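Local coordinates for precorrin-6Y C5,15-methyltransferase (Decarboxylating) (Geobacter metallireducens, PDB 3E05), which probably methylates and decarboxylates a precorrin intermediate with S-adenosylmethionine on the route to adenosylcobalamin, this chain being its C-terminal domain, at residues D40-D46 and M62-F68; S55-S59 and F87-V92; R111-G115 and I138-A142. One frame throughout, in Å; residues are numbered along the deposited sequence.

Contact 1. Residues D40-D46 and M62-F68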
loop_
_atom_site.group_PDB
_atom_site.type_symbol
_atom_site.label_atom_id
_atom_site.label_comp_id
_atom_site.label_asym_id
_atom_site.label_seq_id
_atom_site.Cartn_x
_atom_site.Cartn_y
_atom_site.Cartn_z
ATOM N N ASP D 40 -21.799 7.465 22.851
ATOM C CA ASP D 40 -21.648 8.085 24.164
ATOM C C ASP D 40 -22.100 7.148 25.307
ATOM O O ASP D 40 -22.821 6.184 25.066
ATOM C CB ASP D 40 -22.370 9.437 24.206
ATOM C CG ASP D 40 -21.721 10.411 25.173
ATOM O OD1 ASP D 40 -20.736 10.031 25.838
ATOM O OD2 ASP D 40 -22.193 11.562 25.270
ATOM N N ASP D 41 -21.594 7.403 26.517
ATOM C CA ASP D 41 -21.956 6.681 27.758
ATOM C C ASP D 41 -21.357 5.283 27.927
ATOM O O ASP D 41 -21.671 4.608 28.911
ATOM C CB ASP D 41 -23.482 6.610 27.980
ATOM C CG ASP D 41 -24.141 7.975 28.010
ATOM O OD1 ASP D 41 -23.719 8.838 28.809
ATOM O OD2 ASP D 41 -25.105 8.174 27.245
ATOM N N LEU D 42 -20.504 4.841 27.000
ATOM C CA LEU D 42 -19.909 3.496 27.112
ATOM C C LEU D 42 -18.678 3.485 28.000
ATOM O O LEU D 42 -18.061 4.514 28.237
ATOM C CB LEU D 42 -19.539 2.923 25.738
ATOM C CG LEU D 42 -20.642 2.668 24.700
ATOM C CD1 LEU D 42 -20.061 1.923 23.515
ATOM C CD2 LEU D 42 -21.811 1.886 25.274
ATOM N N VAL D 43 -18.310 2.305 28.475
ATOM C CA VAL D 43 -17.061 2.131 29.187
ATOM C C VAL D 43 -16.047 1.462 28.250
ATOM O O VAL D 43 -16.339 0.421 27.664
ATOM C CB VAL D 43 -17.236 1.304 30.492
ATOM C CG1 VAL D 43 -15.871 0.930 31.113
ATOM C CG2 VAL D 43 -18.086 2.086 31.504
ATOM N N MET D 44 -14.876 2.085 28.126
ATOM C CA MET D 44 -13.801 1.590 27.281
ATOM C C MET D 44 -12.534 1.312 28.094
ATOM O O MET D 44 -12.139 2.120 28.923
ATOM C CB MET D 44 -13.518 2.617 26.181
ATOM C CG MET D 44 -12.354 2.277 25.219
ATOM S SD MET D 44 -12.254 3.505 23.889
ATOM C CE MET D 44 -10.490 3.588 23.738
ATOM N N TRP D 45 -11.898 0.163 27.856
ATOM C CA TRP D 45 -10.526 -0.051 28.325
ATOM C C TRP D 45 -9.512 0.193 27.187
ATOM O O TRP D 45 -9.711 -0.305 26.076
ATOM C CB TRP D 45 -10.339 -1.487 28.811
ATOM C CG TRP D 45 -11.197 -1.952 29.973
ATOM C CD1 TRP D 45 -11.990 -1.189 30.793
ATOM C CD2 TRP D 45 -11.287 -3.293 30.466
ATOM N NE1 TRP D 45 -12.599 -1.987 31.744
ATOM C CE2 TRP D 45 -12.168 -3.277 31.579
ATOM C CE3 TRP D 45 -10.719 -4.508 30.071
ATOM C CZ2 TRP D 45 -12.496 -4.436 32.295
ATOM C CZ3 TRP D 45 -11.055 -5.668 30.784
ATOM C CH2 TRP D 45 -11.927 -5.617 31.882
ATOM N N ASP D 46 -8.445 0.945 27.466
ATOM C CA ASP D 46 -7.337 1.121 26.536
ATOM C C ASP D 46 -6.115 0.458 27.191
ATOM O O ASP D 46 -5.437 1.052 28.040
ATOM C CB ASP D 46 -7.128 2.615 26.237
ATOM C CG ASP D 46 -5.926 2.915 25.334
ATOM O OD1 ASP D 46 -5.183 2.006 24.875
ATOM O OD2 ASP D 46 -5.731 4.120 25.066
ATOM N N MET D 62 -16.889 10.292 23.143
ATOM C CA MET D 62 -17.775 9.864 24.216
ATOM C C MET D 62 -17.613 10.786 25.427
ATOM O O MET D 62 -17.015 10.375 26.422
ATOM C CB MET D 62 -17.477 8.419 24.644
ATOM C CG MET D 62 -17.572 7.379 23.551
ATOM S SD MET D 62 -17.360 5.691 24.156
ATOM C CE MET D 62 -15.707 5.735 24.828
ATOM N N PRO D 63 -18.156 12.024 25.363
ATOM C CA PRO D 63 -17.944 12.988 26.461
ATOM C C PRO D 63 -18.485 12.506 27.806
ATOM O O PRO D 63 -17.924 12.833 28.862
ATOM C CB PRO D 63 -18.725 14.231 26.008
ATOM C CG PRO D 63 -18.969 14.048 24.553
ATOM C CD PRO D 63 -19.010 12.585 24.299
ATOM N N ASN D 64 -19.554 11.722 27.758
ATOM C CA ASN D 64 -20.153 11.169 28.964
ATOM C C ASN D 64 -19.824 9.698 29.199
ATOM O O ASN D 64 -20.328 9.091 30.150
ATOM C CB ASN D 64 -21.666 11.410 28.957
ATOM C CG ASN D 64 -22.016 12.881 28.890
ATOM O OD1 ASN D 64 -21.798 13.630 29.848
ATOM N ND2 ASN D 64 -22.552 13.308 27.756
ATOM N N GLY D 65 -18.969 9.131 28.345
ATOM C CA GLY D 65 -18.430 7.793 28.572
ATOM C C GLY D 65 -17.320 7.783 29.612
ATOM O O GLY D 65 -16.879 8.845 30.063
ATOM N N ARG D 66 -16.865 6.586 29.990
ATOM C CA ARG D 66 -15.716 6.433 30.891
ATOM C C ARG D 66 -14.622 5.584 30.256
ATOM O O ARG D 66 -14.857 4.442 29.866
ATOM C CB ARG D 66 -16.127 5.812 32.233
ATOM C CG ARG D 66 -17.074 6.697 33.070
ATOM C CD ARG D 66 -17.397 6.059 34.409
ATOM N NE ARG D 66 -18.270 4.900 34.264
ATOM C CZ ARG D 66 -18.445 3.967 35.198
ATOM N NH1 ARG D 66 -17.793 4.044 36.352
ATOM N NH2 ARG D 66 -19.266 2.947 34.968
ATOM N N ILE D 67 -13.423 6.148 30.182
ATOM C CA ILE D 67 -12.279 5.482 29.554
ATOM C C ILE D 67 -11.185 5.206 30.579
ATOM O O ILE D 67 -10.826 6.077 31.370
ATOM C CB ILE D 67 -11.742 6.310 28.348
ATOM C CG1 ILE D 67 -12.809 6.411 27.252
ATOM C CG2 ILE D 67 -10.483 5.706 27.763
ATOM C CD1 ILE D 67 -13.493 7.717 27.192
ATOM N N PHE D 68 -10.668 3.980 30.567
ATOM C CA PHE D 68 -9.620 3.569 31.489
ATOM C C PHE D 68 -8.392 3.157 30.694
ATOM O O PHE D 68 -8.444 2.207 29.904
ATOM C CB PHE D 68 -10.128 2.442 32.395
ATOM C CG PHE D 68 -11.324 2.844 33.218
ATOM C CD1 PHE D 68 -11.149 3.460 34.459
ATOM C CD2 PHE D 68 -12.620 2.635 32.744
ATOM C CE1 PHE D 68 -12.247 3.864 35.219
ATOM C CE2 PHE D 68 -13.720 3.035 33.493
ATOM C CZ PHE D 68 -13.529 3.653 34.737
#
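Asp40 lays its carboxylate against the turn at Met62 to Gly65 and grips Asn64 with both oxygens. With CG anti to the backbone N (chi1 -151°), Asp40 OD1 accepts Asn64 N at 2.8 Å through its syn lone pair. OD1 thus holds two N-H groups, for that of the next residue, Asp41, meets it from above the carboxylate plane. Asp40 OD2 takes Asn64 ND2 at 3.1 Å, on the syn side but out of plane, with carboxylate and amide 28° apart. Pro63, whose ring fixes phi, suits the second position of this type I turn, and a side chain at Gly65 would run into Leu42 O. Strands 43-46 and 66-68 run parallel in a beta-alpha-beta unit with helix 53-61 between them, and Met44 bridges them: its N donates to Arg66 O at 2.9 Å and its O accepts Phe68 N. On the face of Val43 and Trp45, Val43 CG1 meets the Phe68 ring edge, 3.8 Å from CE2, while Phe68 CD2 sits at the edge of the Trp45 indole, whose NE1 bonds to Pro107 O. On the opposite face Met44 CB meets Ile67 CG1 and, at 4.0 Å, CE of the unbranched Met62 chain, which bends at chi3 and rests SD on Leu42 CB.

Contact 2. Residues S55-S59 and F87-V92; sequences SIEAS and FVARNV
Helix 53-61, the connection of a beta-alpha-beta unit, packs here on the loop that leads from helix 74-86 into strand 92-96. That loop begins with a Schellman motif, Val88 taking positive phi, and continues in a type I turn from Ala89 to Val92. Ile56 reaches its start with its branches: CG2 lies 3.7 Å from Phe87 CB, CG1 lies 3.9 Å from Ala89 CB, and CD1 comes obliquely to the Phe87 ring, which meets Tyr6 edge-to-face. The small Ala89 lets the loop pass near the helix. One turn on, Ser59 has OG between its backbone N and carbonyl carbon (chi1 84°), where it donates to Ile56 O at 2.7 Å; the hydroxyl is satisfied within the helix, which lets the Ala89 methyl pack against OG at 3.7 Å. Ser59 CB touches Asn91 OD1 at 3.2 Å and Val92 CG2 at 3.7 Å. Asn91 spends ND2 on Gly65 O, a bond that ties the loop to the entry of strand 66-71. Val92 CG2 also lies against Ser55 O. A beta-alpha-beta helix packed on the loop entering the next parallel strand belongs to the Rossmann-like fold of class I methyltransferases.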
loop_
_atom_site.group_PDB
_atom_site.type_symbol
_atom_site.label_atom_id
_atom_site.label_comp_id
_atom_site.label_asym_id
_atom_site.label_seq_id
_atom_site.Cartn_x
_atom_site.Cartn_y
_atom_site.Cartn_z
ATOM N N SER D 55 -7.213 6.853 23.624
ATOM C CA SER D 55 -8.055 7.216 24.781
ATOM C C SER D 55 -8.544 8.651 24.706
ATOM O O SER D 55 -9.712 8.921 24.979
ATOM C CB SER D 55 -7.263 7.045 26.075
ATOM O OG SER D 55 -7.343 5.715 26.520
ATOM N N ILE D 56 -7.655 9.554 24.305
ATOM C CA ILE D 56 -7.963 10.987 24.293
ATOM C C ILE D 56 -8.985 11.352 23.213
ATOM O O ILE D 56 -9.971 12.035 23.490
ATOM C CB ILE D 56 -6.679 11.835 24.201
ATOM C CG1 ILE D 56 -5.961 11.827 25.556
ATOM C CG2 ILE D 56 -6.965 13.259 23.755
ATOM C CD1 ILE D 56 -4.557 12.371 25.489
ATOM N N GLU D 57 -8.775 10.884 21.987
ATOM C CA GLU D 57 -9.780 11.112 20.933
ATOM C C GLU D 57 -11.102 10.337 21.142
ATOM O O GLU D 57 -12.182 10.854 20.851
ATOM C CB GLU D 57 -9.164 10.920 19.532
ATOM C CG GLU D 57 -8.178 12.037 19.177
ATOM C CD GLU D 57 -7.676 11.973 17.761
ATOM O OE1 GLU D 57 -8.134 11.099 16.997
ATOM O OE2 GLU D 57 -6.806 12.789 17.407
ATOM N N ALA D 58 -11.014 9.127 21.700
ATOM C CA ALA D 58 -12.201 8.374 22.139
ATOM C C ALA D 58 -13.047 9.168 23.141
ATOM O O ALA D 58 -14.283 9.134 23.086
ATOM C CB ALA D 58 -11.797 7.082 22.771
ATOM N N SER D 59 -12.363 9.858 24.054
ATOM C CA SER D 59 -13.010 10.662 25.087
ATOM C C SER D 59 -13.735 11.865 24.494
ATOM O O SER D 59 -14.765 12.294 25.020
ATOM C CB SER D 59 -12.002 11.073 26.164
ATOM O OG SER D 59 -11.286 12.235 25.796
ATOM N N PHE D 87 -5.047 18.017 26.776
ATOM C CA PHE D 87 -6.188 17.875 25.878
ATOM C C PHE D 87 -7.517 17.841 26.613
ATOM O O PHE D 87 -8.576 17.683 25.995
ATOM C CB PHE D 87 -6.008 16.656 24.974
ATOM C CG PHE D 87 -4.837 16.777 24.058
ATOM C CD1 PHE D 87 -4.875 17.661 22.986
ATOM C CD2 PHE D 87 -3.686 16.028 24.272
ATOM C CE1 PHE D 87 -3.793 17.795 22.140
ATOM C CE2 PHE D 87 -2.589 16.149 23.428
ATOM C CZ PHE D 87 -2.646 17.040 22.349
ATOM N N VAL D 88 -7.432 18.020 27.932
ATOM C CA VAL D 88 -8.577 18.029 28.848
ATOM C C VAL D 88 -9.434 16.763 28.676
ATOM O O VAL D 88 -10.636 16.823 28.393
ATOM C CB VAL D 88 -9.414 19.351 28.766
ATOM C CG1 VAL D 88 -10.244 19.516 30.016
ATOM C CG2 VAL D 88 -8.510 20.576 28.595
ATOM N N ALA D 89 -8.783 15.614 28.823
ATOM C CA ALA D 89 -9.458 14.337 28.712
ATOM C C ALA D 89 -9.802 13.881 30.113
ATOM O O ALA D 89 -9.180 12.956 30.646
ATOM C CB ALA D 89 -8.569 13.322 28.008
ATOM N N ARG D 90 -10.799 14.539 30.710
ATOM C CA ARG D 90 -11.114 14.350 32.128
ATOM C C ARG D 90 -11.808 13.036 32.398
ATOM O O ARG D 90 -11.730 12.514 33.517
ATOM C CB ARG D 90 -11.979 15.499 32.665
ATOM C CG ARG D 90 -11.543 16.874 32.220
ATOM C CD ARG D 90 -10.504 17.508 33.131
ATOM N NE ARG D 90 -10.996 17.721 34.488
ATOM C CZ ARG D 90 -10.291 18.272 35.468
ATOM N NH1 ARG D 90 -9.051 18.690 35.255
ATOM N NH2 ARG D 90 -10.832 18.399 36.666
ATOM N N ASN D 91 -12.478 12.495 31.379
ATOM C CA ASN D 91 -13.184 11.220 31.533
ATOM C C ASN D 91 -12.309 9.994 31.244
ATOM O O ASN D 91 -12.796 8.860 31.177
ATOM C CB ASN D 91 -14.504 11.201 30.745
ATOM C CG ASN D 91 -14.317 11.470 29.250
ATOM O OD1 ASN D 91 -13.436 12.224 28.833
ATOM N ND2 ASN D 91 -15.178 10.866 28.444
ATOM N N VAL D 92 -11.015 10.241 31.090
ATOM C CA VAL D 92 -10.014 9.180 31.054
ATOM C C VAL D 92 -9.353 9.052 32.426
ATOM O O VAL D 92 -8.818 10.024 32.967
ATOM C CB VAL D 92 -8.936 9.439 29.984
ATOM C CG1 VAL D 92 -7.920 8.311 29.967
ATOM C CG2 VAL D 92 -9.577 9.612 28.594
#

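Contact 3. Residues R111-G115 and I138-A142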
loop_
_atom_site.group_PDB
_atom_site.type_symbol
_atom_site.label_atom_id
_atom_site.label_comp_id
_atom_site.label_asym_id
_atom_site.label_seq_id
_atom_site.Cartn_x
_atom_site.Cartn_y
_atom_site.Cartn_z
ATOM N N ARG D 111 -16.111 -1.719 25.280
ATOM C CA ARG D 111 -15.152 -1.507 24.188
ATOM C C ARG D 111 -13.756 -1.708 24.768
ATOM O O ARG D 111 -13.441 -1.170 25.828
ATOM C CB ARG D 111 -15.298 -0.088 23.614
ATOM C CG ARG D 111 -16.635 0.238 22.974
ATOM C CD ARG D 111 -16.947 -0.705 21.825
ATOM N NE ARG D 111 -18.153 -0.330 21.094
ATOM C CZ ARG D 111 -19.370 -0.815 21.340
ATOM N NH1 ARG D 111 -19.571 -1.698 22.317
ATOM N NH2 ARG D 111 -20.400 -0.400 20.613
ATOM N N VAL D 112 -12.933 -2.533 24.119
ATOM C CA VAL D 112 -11.561 -2.659 24.552
ATOM C C VAL D 112 -10.644 -2.480 23.358
ATOM O O VAL D 112 -10.835 -3.137 22.331
ATOM C CB VAL D 112 -11.271 -4.013 25.232
ATOM C CG1 VAL D 112 -9.800 -4.122 25.560
ATOM C CG2 VAL D 112 -12.081 -4.160 26.518
ATOM N N PHE D 113 -9.705 -1.556 23.495
ATOM C CA PHE D 113 -8.611 -1.403 22.547
ATOM C C PHE D 113 -7.356 -1.947 23.204
ATOM O O PHE D 113 -7.037 -1.607 24.341
ATOM C CB PHE D 113 -8.402 0.049 22.106
ATOM C CG PHE D 113 -7.202 0.228 21.202
ATOM C CD1 PHE D 113 -7.165 -0.405 19.949
ATOM C CD2 PHE D 113 -6.093 0.974 21.615
ATOM C CE1 PHE D 113 -6.034 -0.260 19.093
ATOM C CE2 PHE D 113 -4.976 1.126 20.767
ATOM C CZ PHE D 113 -4.958 0.504 19.498
ATOM N N ILE D 114 -6.673 -2.847 22.503
ATOM C CA ILE D 114 -5.405 -3.365 22.969
ATOM C C ILE D 114 -4.278 -2.801 22.094
ATOM O O ILE D 114 -4.081 -3.240 20.947
ATOM C CB ILE D 114 -5.408 -4.919 22.966
ATOM C CG1 ILE D 114 -6.571 -5.448 23.825
ATOM C CG2 ILE D 114 -4.071 -5.464 23.429
ATOM C CD1 ILE D 114 -6.957 -6.883 23.543
ATOM N N GLY D 115 -3.573 -1.809 22.627
ATOM C CA GLY D 115 -2.460 -1.137 21.930
ATOM C C GLY D 115 -1.089 -1.715 22.280
ATOM O O GLY D 115 -0.104 -1.476 21.572
ATOM N N ILE D 138 -13.930 -5.607 20.535
ATOM C CA ILE D 138 -12.497 -5.539 20.831
ATOM C C ILE D 138 -11.747 -5.145 19.555
ATOM O O ILE D 138 -11.987 -5.719 18.490
ATOM C CB ILE D 138 -11.934 -6.888 21.322
ATOM C CG1 ILE D 138 -12.729 -7.419 22.528
ATOM C CG2 ILE D 138 -10.441 -6.776 21.651
ATOM C CD1 ILE D 138 -12.523 -8.899 22.768
ATOM N N VAL D 139 -10.837 -4.190 19.676
ATOM C CA VAL D 139 -9.951 -3.793 18.571
ATOM C C VAL D 139 -8.497 -3.878 19.054
ATOM O O VAL D 139 -8.179 -3.558 20.210
ATOM C CB VAL D 139 -10.333 -2.404 18.008
ATOM C CG1 VAL D 139 -9.340 -1.916 16.889
ATOM C CG2 VAL D 139 -11.770 -2.443 17.466
ATOM N N LEU D 140 -7.633 -4.385 18.183
ATOM C CA LEU D 140 -6.197 -4.424 18.452
ATOM C C LEU D 140 -5.463 -3.917 17.245
ATOM O O LEU D 140 -5.852 -4.182 16.112
ATOM C CB LEU D 140 -5.679 -5.837 18.727
ATOM C CG LEU D 140 -6.322 -6.795 19.707
ATOM C CD1 LEU D 140 -7.400 -7.566 19.001
ATOM C CD2 LEU D 140 -5.255 -7.734 20.233
ATOM N N ASN D 141 -4.392 -3.171 17.487
ATOM C CA ASN D 141 -3.497 -2.779 16.396
ATOM C C ASN D 141 -2.218 -3.604 16.475
ATOM O O ASN D 141 -1.506 -3.598 17.491
ATOM C CB ASN D 141 -3.169 -1.285 16.430
ATOM C CG ASN D 141 -4.333 -0.397 15.952
ATOM O OD1 ASN D 141 -4.171 0.809 15.870
ATOM N ND2 ASN D 141 -5.465 -0.984 15.616
ATOM N N ALA D 142 -1.936 -4.344 15.413
ATOM C CA ALA D 142 -0.757 -5.215 15.398
ATOM C C ALA D 142 0.204 -4.732 14.329
ATOM O O ALA D 142 -0.231 -4.433 13.220
ATOM C CB ALA D 142 -1.171 -6.625 15.119
HETATM O O HOH W 1 -1.741 -4.556 20.124
HETATM O O HOH W 2 -0.796 -0.879 18.897
#
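The Phe113 ring has the backbone N of Gly115 over one face, 3.7 Å above the plane and offset toward the rim, and the side-chain amide of Asn141 at its edge. Asn141 CG lies in the ring plane, 3.6 Å from Phe113 CE1, and the amide is turned 80° from the ring, presenting its flat side to CE1 and CZ. The ring arrives there because CG stands anti to the backbone N (chi1 176°), which leans it across the neighbouring strand; on the way Phe113 CD1 passes Val139 O at 3.3 Å. Asparagine suits this spot because its flat group packs on the ring while OD1 bonds to Thr32 OG1 of helix 26-35, which also touches Phe113. Replacing Phe113 by an alanine removes the ring edge that backs the Asn141 amide and would probably leave a gap beside Thr32, with the amide held by its hydrogen bonds alone. In the backbone, Val139 is bonded to the residues before and after Phe113: its N donates to Val112 O at 2.9 Å, and its O accepts Ile114 N at 2.8 Å. Past Ile114 the pairing weakens: Asn141 N to Ile114 O is a weak bond of 3.5 Å. A water donating to Ile114 O and Asn141 O bridges this end, and a second links Gly115 O with Asn141 O. On the sheet face of Val112 and Ile114, Ile114 CD1 lies 4.0 Å from Ile138 CG2 and beside Leu140, which was modelled in two conformers; branched aliphatics fill this buried layer well. Two parallel strands, 11° apart and joined through helix 121-131, form a beta-alpha-beta crossover at the centre of the sheet, as in the Rossmann-like fold of class I methyltransferases.

Contacts 1 and 3 pair strands of one seven-stranded sheet with the order 3-2-1-4-5-7-6, the signature of class I S-adenosylmethionine-dependent methyltransferases; contact 2 packs helix 53-61, on one side of it, against the loop leading into edge strand 92-96. Contacts 1 and 2 have centres 9 Å apart and alternate along the chain, tied by Ser55 to the Asp46 carboxylate and by Ile67 N to Asn91 O. Contact 3 comes later in sequence, its centre 14 Å from that of contact 1, yet strands 43-47 and 111-114 are neighbours, joined by backbone hydrogen bonds of Trp45 with Arg111 and Phe113. Contacts 2 and 3 do not touch. Two beta-alpha-beta units thus meet mid-sheet in one continuous parallel core.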